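PDB 2C4X: endoglucanase from Clostridium thermocellum, which probably hydrolyses cellulose as part of a larger enzyme, of which this C-terminal piece carries the PKD domain and the beta-glucan-binding module CBM44. Local coordinates for residues A179-I185 with W197-G203; S144-A150 with Q234-E240; T189-E194 with W227-M231. The protein carries 1 engineered substitution. All blocks are in the same frame, centred on the assembly; numbering follows the deposited sequence.

Contact 1: A179-I185 with W197-G203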
loop_
_atom_site.group_PDB
_atom_site.type_symbol
_atom_site.label_atom_id
_atom_site.label_comp_id
_atom_site.label_asym_id
_atom_site.label_seq_id
_atom_site.Cartn_x
_atom_site.Cartn_y
_atom_site.Cartn_z
ATOM N N ALA A 179 -14.038 7.746 -19.073
ATOM C CA ALA A 179 -14.109 9.092 -18.511
ATOM C C ALA A 179 -13.504 9.118 -17.112
ATOM O O ALA A 179 -12.792 10.053 -16.738
ATOM C CB ALA A 179 -15.553 9.561 -18.465
ATOM N N ALA A 180 -13.797 8.074 -16.343
ATOM C CA ALA A 180 -13.422 8.009 -14.942
ATOM C C ALA A 180 -13.342 6.569 -14.475
ATOM O O ALA A 180 -13.883 5.658 -15.108
ATOM C CB ALA A 180 -14.432 8.780 -14.082
ATOM N N ILE A 181 -12.658 6.383 -13.357
ATOM C CA ILE A 181 -12.566 5.101 -12.692
ATOM C C ILE A 181 -12.719 5.364 -11.193
ATOM O O ILE A 181 -12.310 6.418 -10.699
ATOM C CB ILE A 181 -11.225 4.394 -13.049
ATOM C CG1 ILE A 181 -11.203 2.954 -12.539
ATOM C CG2 ILE A 181 -10.010 5.209 -12.564
ATOM C CD1 ILE A 181 -10.177 2.079 -13.239
ATOM N N GLN A 182 -13.339 4.435 -10.472
ATOM C CA GLN A 182 -13.514 4.624 -9.035
ATOM C C GLN A 182 -13.668 3.339 -8.229
ATOM O O GLN A 182 -14.637 2.596 -8.426
ATOM C CB GLN A 182 -14.661 5.605 -8.726
ATOM C CG GLN A 182 -16.054 5.190 -9.175
ATOM C CD GLN A 182 -17.074 6.291 -8.950
ATOM O OE1 GLN A 182 -16.890 7.154 -8.086
ATOM N NE2 GLN A 182 -18.158 6.273 -9.728
ATOM N N PRO A 183 -12.728 3.096 -7.292
ATOM C CA PRO A 183 -12.964 2.070 -6.283
ATOM C C PRO A 183 -14.153 2.526 -5.446
ATOM O O PRO A 183 -14.313 3.733 -5.216
ATOM C CB PRO A 183 -11.701 2.109 -5.422
ATOM C CG PRO A 183 -10.693 2.850 -6.232
ATOM C CD PRO A 183 -11.442 3.792 -7.086
ATOM N N TYR A 184 -14.980 1.581 -5.019
ATOM C CA TYR A 184 -16.130 1.910 -4.212
ATOM C C TYR A 184 -16.422 0.844 -3.186
ATOM O O TYR A 184 -16.012 -0.316 -3.317
ATOM C CB TYR A 184 -17.374 2.144 -5.083
ATOM C CG TYR A 184 -17.917 0.891 -5.743
ATOM C CD1 TYR A 184 -18.866 0.080 -5.095
ATOM C CD2 TYR A 184 -17.515 0.539 -7.032
ATOM C CE1 TYR A 184 -19.377 -1.060 -5.706
ATOM C CE2 TYR A 184 -18.015 -0.598 -7.652
ATOM C CZ TYR A 184 -18.939 -1.394 -6.989
ATOM O OH TYR A 184 -19.428 -2.509 -7.637
ATOM N N ILE A 185 -17.126 1.264 -2.148
ATOM C CA ILE A 185 -17.763 0.337 -1.226
ATOM C C ILE A 185 -19.188 0.812 -0.985
ATOM O O ILE A 185 -19.441 1.996 -0.700
ATOM C CB ILE A 185 -16.973 0.130 0.087
ATOM C CG1 ILE A 185 -17.586 -1.043 0.874
ATOM C CG2 ILE A 185 -16.923 1.422 0.920
ATOM C CD1 ILE A 185 -16.662 -1.712 1.821
ATOM N N TRP A 197 -23.341 5.102 -0.834
ATOM C CA TRP A 197 -22.297 5.102 -1.844
ATOM C C TRP A 197 -21.038 5.791 -1.327
ATOM O O TRP A 197 -21.069 6.967 -0.950
ATOM C CB TRP A 197 -22.805 5.762 -3.122
ATOM C CG TRP A 197 -21.789 5.772 -4.228
ATOM C CD1 TRP A 197 -21.030 6.826 -4.625
ATOM C CD2 TRP A 197 -21.421 4.670 -5.066
ATOM N NE1 TRP A 197 -20.218 6.461 -5.668
ATOM C CE2 TRP A 197 -20.431 5.137 -5.957
ATOM C CE3 TRP A 197 -21.832 3.332 -5.149
ATOM C CZ2 TRP A 197 -19.845 4.319 -6.920
ATOM C CZ3 TRP A 197 -21.250 2.515 -6.103
ATOM C CH2 TRP A 197 -20.268 3.013 -6.983
ATOM N N ASN A 198 -19.948 5.030 -1.274
ATOM C CA ASN A 198 -18.626 5.564 -0.943
ATOM C C ASN A 198 -17.668 5.214 -2.061
ATOM O O ASN A 198 -17.580 4.047 -2.456
ATOM C CB ASN A 198 -18.124 4.973 0.375
ATOM C CG ASN A 198 -19.141 5.112 1.487
ATOM O OD1 ASN A 198 -19.224 6.155 2.126
ATOM N ND2 ASN A 198 -19.942 4.073 1.702
ATOM N N SER A 199 -16.950 6.207 -2.582
ATOM C CA SER A 199 -16.033 5.944 -3.688
ATOM C C SER A 199 -14.882 6.935 -3.732
ATOM O O SER A 199 -14.945 8.007 -3.133
ATOM C CB SER A 199 -16.778 5.962 -5.029
ATOM O OG SER A 199 -17.046 7.289 -5.441
ATOM N N THR A 200 -13.835 6.575 -4.457
ATOM C CA THR A 200 -12.749 7.509 -4.708
ATOM C C THR A 200 -12.682 7.776 -6.210
ATOM O O THR A 200 -12.069 7.029 -6.974
ATOM C CB THR A 200 -11.426 7.010 -4.115
ATOM O OG1 THR A 200 -11.615 6.783 -2.712
ATOM C CG2 THR A 200 -10.307 8.051 -4.304
ATOM N N TRP A 201 -13.347 8.852 -6.613
ATOM C CA TRP A 201 -13.495 9.202 -8.013
ATOM C C TRP A 201 -12.181 9.754 -8.574
ATOM O O TRP A 201 -11.606 10.697 -8.020
ATOM C CB TRP A 201 -14.630 10.218 -8.169
ATOM C CG TRP A 201 -15.029 10.473 -9.581
ATOM C CD1 TRP A 201 -15.957 9.783 -10.311
ATOM C CD2 TRP A 201 -14.515 11.499 -10.445
ATOM N NE1 TRP A 201 -16.059 10.322 -11.575
ATOM C CE2 TRP A 201 -15.179 11.368 -11.688
ATOM C CE3 TRP A 201 -13.565 12.518 -10.287
ATOM C CZ2 TRP A 201 -14.922 12.215 -12.770
ATOM C CZ3 TRP A 201 -13.303 13.360 -11.367
ATOM C CH2 TRP A 201 -13.983 13.202 -12.591
ATOM N N LYS A 202 -11.700 9.132 -9.652
ATOM C CA LYS A 202 -10.523 9.606 -10.388
ATOM C C LYS A 202 -10.885 9.810 -11.851
ATOM O O LYS A 202 -11.324 8.874 -12.518
ATOM C CB LYS A 202 -9.370 8.598 -10.301
ATOM C CG LYS A 202 -8.808 8.376 -8.909
ATOM C CD LYS A 202 -8.039 9.591 -8.406
ATOM C CE LYS A 202 -7.268 9.258 -7.133
ATOM N NZ LYS A 202 -6.939 10.478 -6.336
ATOM N N GLY A 203 -10.710 11.030 -12.346
ATOM C CA GLY A 203 -10.869 11.306 -13.770
ATOM C C GLY A 203 -9.756 10.639 -14.554
ATOM O O GLY A 203 -8.637 10.480 -14.052
HETATM O O HOH W 1 -18.907 9.150 -7.307
#
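Tyr184 sends CG between its own N and carbonyl carbon (chi1 70°), while Trp197 swings its indole out opposite the backbone N (chi1 -179°), and the two rings meet in an offset stack. Their six-membered rings are 4.8 Å apart at the centroids and inclined by 22°, with Trp197 CH2 lying 3.4 Å from Tyr184 CG. Tyr184 CB adds a CH-pi contact over the same indole. Beside this stack Gln182 brings OE1 within 2.7 Å of Ser199 OG, which donates from above the amide's carbonyl plane; a water also donates to OE1, and Trp201 CD1 faces that oxygen with its ring edge. The segments form an antiparallel beta hairpin at the margin of one sheet of the CBM44 beta-sandwich, and aromatic rings on such a sheet face are consistent with a glucan-binding platform. Ile181 and Lys202 exchange backbone bonds, Ile181 N to Lys202 O being 2.9 Å. Pro183 has no N-H to give, yet its O accepts from Thr200 N at 3.0 Å. At the far end Ile185 O is gripped twice, by Asn198 N and, from the opposite face of the carbonyl plane, by Asn198 ND2 at 3.2 Å.

Contact 2: S144-A150 with Q234-E240; sequences SEGEGTA and QVQTIDE. With EDO (1,2-ethanediol), chain F.
Thr237 reaches Gly146 with its side chain: OG1 donates to Gly146 O at 2.9 Å, nearly in line with the carbonyl. The hydroxyl gets there because it sits between the backbone N and the carbonyl carbon of Thr237 (chi1 63°). Thr237 CB and CG2 pack on Ser144 CB. Ser144 answers from the other strand, its OG giving a short 2.6 Å bond to Asp239 O in the carbonyl plane. Two hydroxyls thus tie the strand ends where regular ladder bonding gives out, and the buried Gly146 N is left with no partner. Further along, the strands form hydrogen-bonded antiparallel pairs. Gly148 and Thr237 exchange backbone bonds from above the carbonyl planes, Thr237 N to Gly148 O at 2.8 Å; Ala150 and Val235 do the same more squarely, Val235 N to Ala150 O being 2.9 Å. Thr149, on the face away from Ala150, reaches diagonally past that pair to put CG2 a tight 3.3 Å from Gln234 CG. The Gln234 amide is positioned by Gln182, whose NE2 donates to Gln234 OE1; Gln234 NE2 bonds weakly to an ethanediol, probably from the crystallisation liquor, and to Glu151. Ala150 and Val235 turn inward, where Trp140 of strand 137-145 packs on both and Phe243 of strand 241-251 on Val235. Both segments turn a corner here, from strand 137-145 to 148-155 and from 229-238 to 241-251, where the chain crosses between the two sheets of the sandwich, with 178-187 flanking 229-238 on the side away from 148-155.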
loop_
_atom_site.group_PDB
_atom_site.type_symbol
_atom_site.label_atom_id
_atom_site.label_comp_id
_atom_site.label_asym_id
_atom_site.label_seq_id
_atom_site.Cartn_x
_atom_site.Cartn_y
_atom_site.Cartn_z
ATOM N N SER A 144 -16.783 -1.862 -24.264
ATOM C CA SER A 144 -17.876 -0.910 -24.170
ATOM C C SER A 144 -18.481 -0.619 -25.532
ATOM O O SER A 144 -17.781 -0.609 -26.551
ATOM C CB SER A 144 -17.466 0.377 -23.449
ATOM O OG SER A 144 -16.538 1.130 -24.194
ATOM N N GLU A 145 -19.788 -0.392 -25.532
ATOM C CA GLU A 145 -20.536 -0.144 -26.748
ATOM C C GLU A 145 -20.907 1.333 -26.873
ATOM O O GLU A 145 -21.585 1.737 -27.821
ATOM C CB GLU A 145 -21.775 -1.040 -26.776
ATOM C CG GLU A 145 -21.445 -2.533 -26.770
ATOM C CD GLU A 145 -20.725 -2.980 -28.038
ATOM O OE1 GLU A 145 -21.268 -2.768 -29.150
ATOM O OE2 GLU A 145 -19.614 -3.549 -27.922
ATOM N N GLY A 146 -20.438 2.133 -25.919
ATOM C CA GLY A 146 -20.715 3.562 -25.897
ATOM C C GLY A 146 -20.677 4.096 -24.486
ATOM O O GLY A 146 -19.906 3.609 -23.652
ATOM N N GLU A 147 -21.512 5.096 -24.212
ATOM C CA GLU A 147 -21.643 5.641 -22.861
ATOM C C GLU A 147 -22.284 4.618 -21.931
ATOM O O GLU A 147 -23.444 4.240 -22.086
ATOM C CB GLU A 147 -22.432 6.953 -22.859
ATOM C CG GLU A 147 -21.703 8.119 -23.546
ATOM C CD GLU A 147 -22.603 9.321 -23.796
ATOM O OE1 GLU A 147 -23.506 9.582 -22.967
ATOM O OE2 GLU A 147 -22.409 10.008 -24.823
ATOM N N GLY A 148 -21.502 4.155 -20.970
ATOM C CA GLY A 148 -21.992 3.188 -20.014
ATOM C C GLY A 148 -21.077 3.044 -18.822
ATOM O O GLY A 148 -20.206 3.883 -18.568
ATOM N N THR A 149 -21.281 1.949 -18.104
ATOM C CA THR A 149 -20.611 1.696 -16.852
ATOM C C THR A 149 -20.253 0.211 -16.801
ATOM O O THR A 149 -21.008 -0.618 -17.294
ATOM C CB THR A 149 -21.536 2.067 -15.659
ATOM O OG1 THR A 149 -22.093 3.371 -15.863
ATOM C CG2 THR A 149 -20.763 2.119 -14.411
ATOM N N ALA A 150 -19.098 -0.113 -16.226
ATOM C CA ALA A 150 -18.717 -1.502 -15.979
ATOM C C ALA A 150 -18.187 -1.634 -14.561
ATOM O O ALA A 150 -17.511 -0.732 -14.074
ATOM C CB ALA A 150 -17.675 -1.979 -17.014
ATOM N N GLN A 234 -15.508 0.633 -10.348
ATOM C CA GLN A 234 -16.406 1.036 -11.418
ATOM C C GLN A 234 -15.648 1.883 -12.442
ATOM O O GLN A 234 -14.853 2.756 -12.077
ATOM C CB GLN A 234 -17.588 1.829 -10.861
ATOM C CG GLN A 234 -18.681 2.098 -11.879
ATOM C CD GLN A 234 -19.832 2.908 -11.318
ATOM O OE1 GLN A 234 -19.716 4.111 -11.114
ATOM N NE2 GLN A 234 -20.965 2.248 -11.096
ATOM N N VAL A 235 -15.908 1.613 -13.719
ATOM C CA VAL A 235 -15.392 2.431 -14.816
ATOM C C VAL A 235 -16.554 3.059 -15.589
ATOM O O VAL A 235 -17.536 2.385 -15.888
ATOM C CB VAL A 235 -14.501 1.598 -15.773
ATOM C CG1 VAL A 235 -14.083 2.415 -16.958
ATOM C CG2 VAL A 235 -13.268 1.143 -15.057
ATOM N N GLN A 236 -16.444 4.354 -15.886
ATOM C CA GLN A 236 -17.396 5.024 -16.765
ATOM C C GLN A 236 -16.817 5.063 -18.174
ATOM O O GLN A 236 -15.721 5.582 -18.391
ATOM C CB GLN A 236 -17.721 6.442 -16.267
ATOM C CG GLN A 236 -18.827 7.153 -17.059
ATOM C CD GLN A 236 -18.786 8.673 -16.933
ATOM O OE1 GLN A 236 -18.343 9.221 -15.921
ATOM N NE2 GLN A 236 -19.259 9.361 -17.966
ATOM N N THR A 237 -17.555 4.505 -19.127
ATOM C CA THR A 237 -17.116 4.472 -20.516
ATOM C C THR A 237 -17.827 5.560 -21.323
ATOM O O THR A 237 -18.984 5.895 -21.043
ATOM C CB THR A 237 -17.335 3.086 -21.155
ATOM O OG1 THR A 237 -18.735 2.775 -21.174
ATOM C CG2 THR A 237 -16.574 2.001 -20.364
ATOM N N ILE A 238 -17.122 6.117 -22.304
ATOM C CA ILE A 238 -17.641 7.247 -23.077
ATOM C C ILE A 238 -17.768 6.979 -24.572
ATOM O O ILE A 238 -18.416 7.745 -25.290
ATOM C CB ILE A 238 -16.831 8.543 -22.833
ATOM C CG1 ILE A 238 -15.325 8.262 -22.879
ATOM C CG2 ILE A 238 -17.251 9.168 -21.502
ATOM C CD1 ILE A 238 -14.504 9.384 -23.501
ATOM N N ASP A 239 -17.151 5.894 -25.033
ATOM C CA ASP A 239 -17.201 5.506 -26.443
ATOM C C ASP A 239 -17.045 3.994 -26.590
ATOM O O ASP A 239 -16.808 3.289 -25.604
ATOM C CB ASP A 239 -16.109 6.235 -27.234
ATOM C CG ASP A 239 -16.463 6.418 -28.710
ATOM O OD1 ASP A 239 -17.491 5.875 -29.182
ATOM O OD2 ASP A 239 -15.700 7.119 -29.405
ATOM N N GLU A 240 -17.206 3.504 -27.820
ATOM C CA GLU A 240 -16.921 2.112 -28.160
ATOM C C GLU A 240 -15.433 1.817 -27.990
ATOM O O GLU A 240 -14.592 2.704 -28.167
ATOM C CB GLU A 240 -17.316 1.826 -29.608
ATOM C CG GLU A 240 -18.767 1.441 -29.823
ATOM C CD GLU A 240 -19.094 1.215 -31.293
ATOM O OE1 GLU A 240 -18.330 0.491 -31.978
ATOM O OE2 GLU A 240 -20.116 1.766 -31.768
HETATM C C1 EDO F . -23.115 -0.559 -9.667
HETATM O O1 EDO F . -22.528 -1.677 -8.994
HETATM C C2 EDO F . -23.319 0.585 -8.685
HETATM O O2 EDO F . -23.537 1.800 -9.414
#

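Contact 3: T189-E194 with W227-M231; sequences TPDWSE and WPQQM
A type I beta turn from Thr189 to Trp192, in the loop after strand 178-187, lays Thr189 and Pro190 against Trp227 and Pro228. Thr189 OG1 sits between its backbone N and carbonyl carbon (chi1 53°), turned to the Asp191 carboxylate, which leaves CG2 to go over one face of the Trp227 indole, 3.5 Å from Trp227 CZ2, a CH-pi contact offset toward the rim. Glu194 CB approaches the same ring from an oblique direction, 3.8 Å from Trp227 CH2. The two prolines cross at about a right angle, Pro190 CD to Pro228 CD at 3.9 Å. No hydrogen bond joins the segments; the loop holds its own shape. Asp191 OD1 accepts from Ser193 N at 3.1 Å, closing an Asx turn, and takes two hydroxyls besides: Ser193 OG on its syn lone pair at 2.7 Å, and Thr189 OG1 nearly along the C-O direction. This surface patch belongs to one end of the CBM44 beta-sandwich, where the chain enters strand 229-238. Trp192 offers its indole edge, CH2, to Gln230 NE2, with the amide turned 62° from the ring. Gln230's amide is fixed by Tyr184 and Asp155, and the Trp192 ring stacks on that of His188.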
loop_
_atom_site.group_PDB
_atom_site.type_symbol
_atom_site.label_atom_id
_atom_site.label_comp_id
_atom_site.label_asym_id
_atom_site.label_seq_id
_atom_site.Cartn_x
_atom_site.Cartn_y
_atom_site.Cartn_z
ATOM N N THR A 189 -28.906 -2.174 3.042
ATOM C CA THR A 189 -29.757 -3.088 3.776
ATOM C C THR A 189 -29.919 -4.373 2.938
ATOM O O THR A 189 -29.847 -4.325 1.701
ATOM C CB THR A 189 -31.157 -2.478 4.059
ATOM O OG1 THR A 189 -31.733 -2.021 2.826
ATOM C CG2 THR A 189 -31.070 -1.313 5.052
ATOM N N PRO A 190 -30.127 -5.527 3.604
ATOM C CA PRO A 190 -30.319 -6.789 2.875
ATOM C C PRO A 190 -31.317 -6.718 1.716
ATOM O O PRO A 190 -31.081 -7.343 0.694
ATOM C CB PRO A 190 -30.820 -7.744 3.960
ATOM C CG PRO A 190 -30.167 -7.234 5.207
ATOM C CD PRO A 190 -30.154 -5.735 5.065
ATOM N N ASP A 191 -32.400 -5.953 1.869
ATOM C CA ASP A 191 -33.399 -5.831 0.810
ATOM C C ASP A 191 -33.171 -4.679 -0.197
ATOM O O ASP A 191 -34.023 -4.429 -1.056
ATOM C CB ASP A 191 -34.822 -5.805 1.400
ATOM C CG ASP A 191 -35.182 -4.471 2.051
ATOM O OD1 ASP A 191 -34.300 -3.599 2.236
ATOM O OD2 ASP A 191 -36.373 -4.297 2.382
ATOM N N TRP A 192 -32.016 -4.012 -0.100
ATOM C CA TRP A 192 -31.640 -2.855 -0.950
ATOM C C TRP A 192 -32.539 -1.602 -0.857
ATOM O O TRP A 192 -32.467 -0.714 -1.704
ATOM C CB TRP A 192 -31.442 -3.267 -2.421
ATOM C CG TRP A 192 -30.291 -4.221 -2.650
ATOM C CD1 TRP A 192 -30.316 -5.579 -2.513
ATOM C CD2 TRP A 192 -28.966 -3.889 -3.098
ATOM N NE1 TRP A 192 -29.083 -6.114 -2.820
ATOM C CE2 TRP A 192 -28.238 -5.101 -3.188
ATOM C CE3 TRP A 192 -28.321 -2.687 -3.428
ATOM C CZ2 TRP A 192 -26.897 -5.146 -3.586
ATOM C CZ3 TRP A 192 -26.978 -2.731 -3.821
ATOM C CH2 TRP A 192 -26.284 -3.958 -3.898
ATOM N N SER A 193 -33.361 -1.516 0.180
ATOM C CA SER A 193 -34.202 -0.343 0.405
ATOM C C SER A 193 -33.378 0.922 0.741
ATOM O O SER A 193 -33.821 2.047 0.502
ATOM C CB SER A 193 -35.192 -0.633 1.528
ATOM O OG SER A 193 -34.478 -0.943 2.713
ATOM N N GLU A 194 -32.185 0.723 1.300
ATOM C CA GLU A 194 -31.273 1.822 1.596
ATOM C C GLU A 194 -29.888 1.451 1.136
ATOM O O GLU A 194 -29.393 0.369 1.451
ATOM C CB GLU A 194 -31.240 2.136 3.096
ATOM C CG GLU A 194 -32.578 2.591 3.650
ATOM C CD GLU A 194 -32.574 2.709 5.145
ATOM O OE1 GLU A 194 -31.815 3.550 5.685
ATOM O OE2 GLU A 194 -33.341 1.965 5.785
ATOM N N TRP A 227 -24.760 -4.221 7.923
ATOM C CA TRP A 227 -25.241 -4.123 6.543
ATOM C C TRP A 227 -24.308 -4.869 5.613
ATOM O O TRP A 227 -23.088 -4.674 5.689
ATOM C CB TRP A 227 -25.322 -2.657 6.101
ATOM C CG TRP A 227 -26.502 -1.894 6.645
ATOM C CD1 TRP A 227 -27.282 -2.226 7.720
ATOM C CD2 TRP A 227 -27.012 -0.652 6.148
ATOM N NE1 TRP A 227 -28.255 -1.272 7.911
ATOM C CE2 TRP A 227 -28.109 -0.293 6.961
ATOM C CE3 TRP A 227 -26.655 0.190 5.079
ATOM C CZ2 TRP A 227 -28.854 0.878 6.746
ATOM C CZ3 TRP A 227 -27.398 1.344 4.860
ATOM C CH2 TRP A 227 -28.487 1.675 5.688
ATOM N N PRO A 228 -24.868 -5.730 4.734
ATOM C CA PRO A 228 -24.033 -6.339 3.705
ATOM C C PRO A 228 -23.396 -5.253 2.831
ATOM O O PRO A 228 -23.937 -4.140 2.730
ATOM C CB PRO A 228 -25.013 -7.212 2.910
ATOM C CG PRO A 228 -26.369 -6.708 3.251
ATOM C CD PRO A 228 -26.270 -6.184 4.649
ATOM N N GLN A 229 -22.241 -5.565 2.244
ATOM C CA GLN A 229 -21.458 -4.583 1.493
ATOM C C GLN A 229 -21.067 -5.109 0.124
ATOM O O GLN A 229 -20.692 -6.283 -0.019
ATOM C CB GLN A 229 -20.179 -4.234 2.259
ATOM C CG GLN A 229 -20.395 -3.733 3.670
ATOM C CD GLN A 229 -19.118 -3.728 4.500
ATOM O OE1 GLN A 229 -18.115 -4.345 4.130
ATOM N NE2 GLN A 229 -19.156 -3.048 5.636
ATOM N N GLN A 230 -21.160 -4.250 -0.887
ATOM C CA GLN A 230 -20.537 -4.533 -2.173
ATOM C C GLN A 230 -19.299 -3.658 -2.309
ATOM O O GLN A 230 -19.387 -2.436 -2.184
ATOM C CB GLN A 230 -21.506 -4.277 -3.325
ATOM C CG GLN A 230 -20.938 -4.637 -4.691
ATOM C CD GLN A 230 -21.921 -4.372 -5.805
ATOM O OE1 GLN A 230 -21.640 -3.593 -6.718
ATOM N NE2 GLN A 230 -23.091 -5.012 -5.735
HETATM N N MSE A 231 -18.147 -4.286 -2.540
HETATM C CA MSE A 231 -16.912 -3.560 -2.819
HETATM C C MSE A 231 -16.506 -3.807 -4.272
HETATM O O MSE A 231 -16.665 -4.910 -4.788
HETATM C CB MSE A 231 -15.812 -4.025 -1.865
HETATM C CG MSE A 231 -14.464 -3.317 -1.996
HETATM SE SE MSE A 231 -13.099 -4.105 -0.771
HETATM C CE MSE A 231 -12.688 -5.689 -1.769
#

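How the contacts relate
Following the chain, 144-150 comes first and waits 83 residues for 234-240, so contact 2 closes the outermost loop and the other two nest inside it. Contact 1 closes a short hairpin of 11 intervening residues, and its loop holds 189-194, whose partner 227-231 comes only after 197-203; contacts 1 and 3 therefore cross. All three reach one antiparallel sheet of the sandwich: strand 229-238 serves contacts 2 and 3 at successive positions, and strand 178-187 beside it serves contact 1. Contact 1 is tied directly to each of the others, by the Gln182 and Ala179 backbones to 234-240 and by a side-chain bond to the start of strand 229-238; contacts 2 and 3 are joined only by that continuous strand.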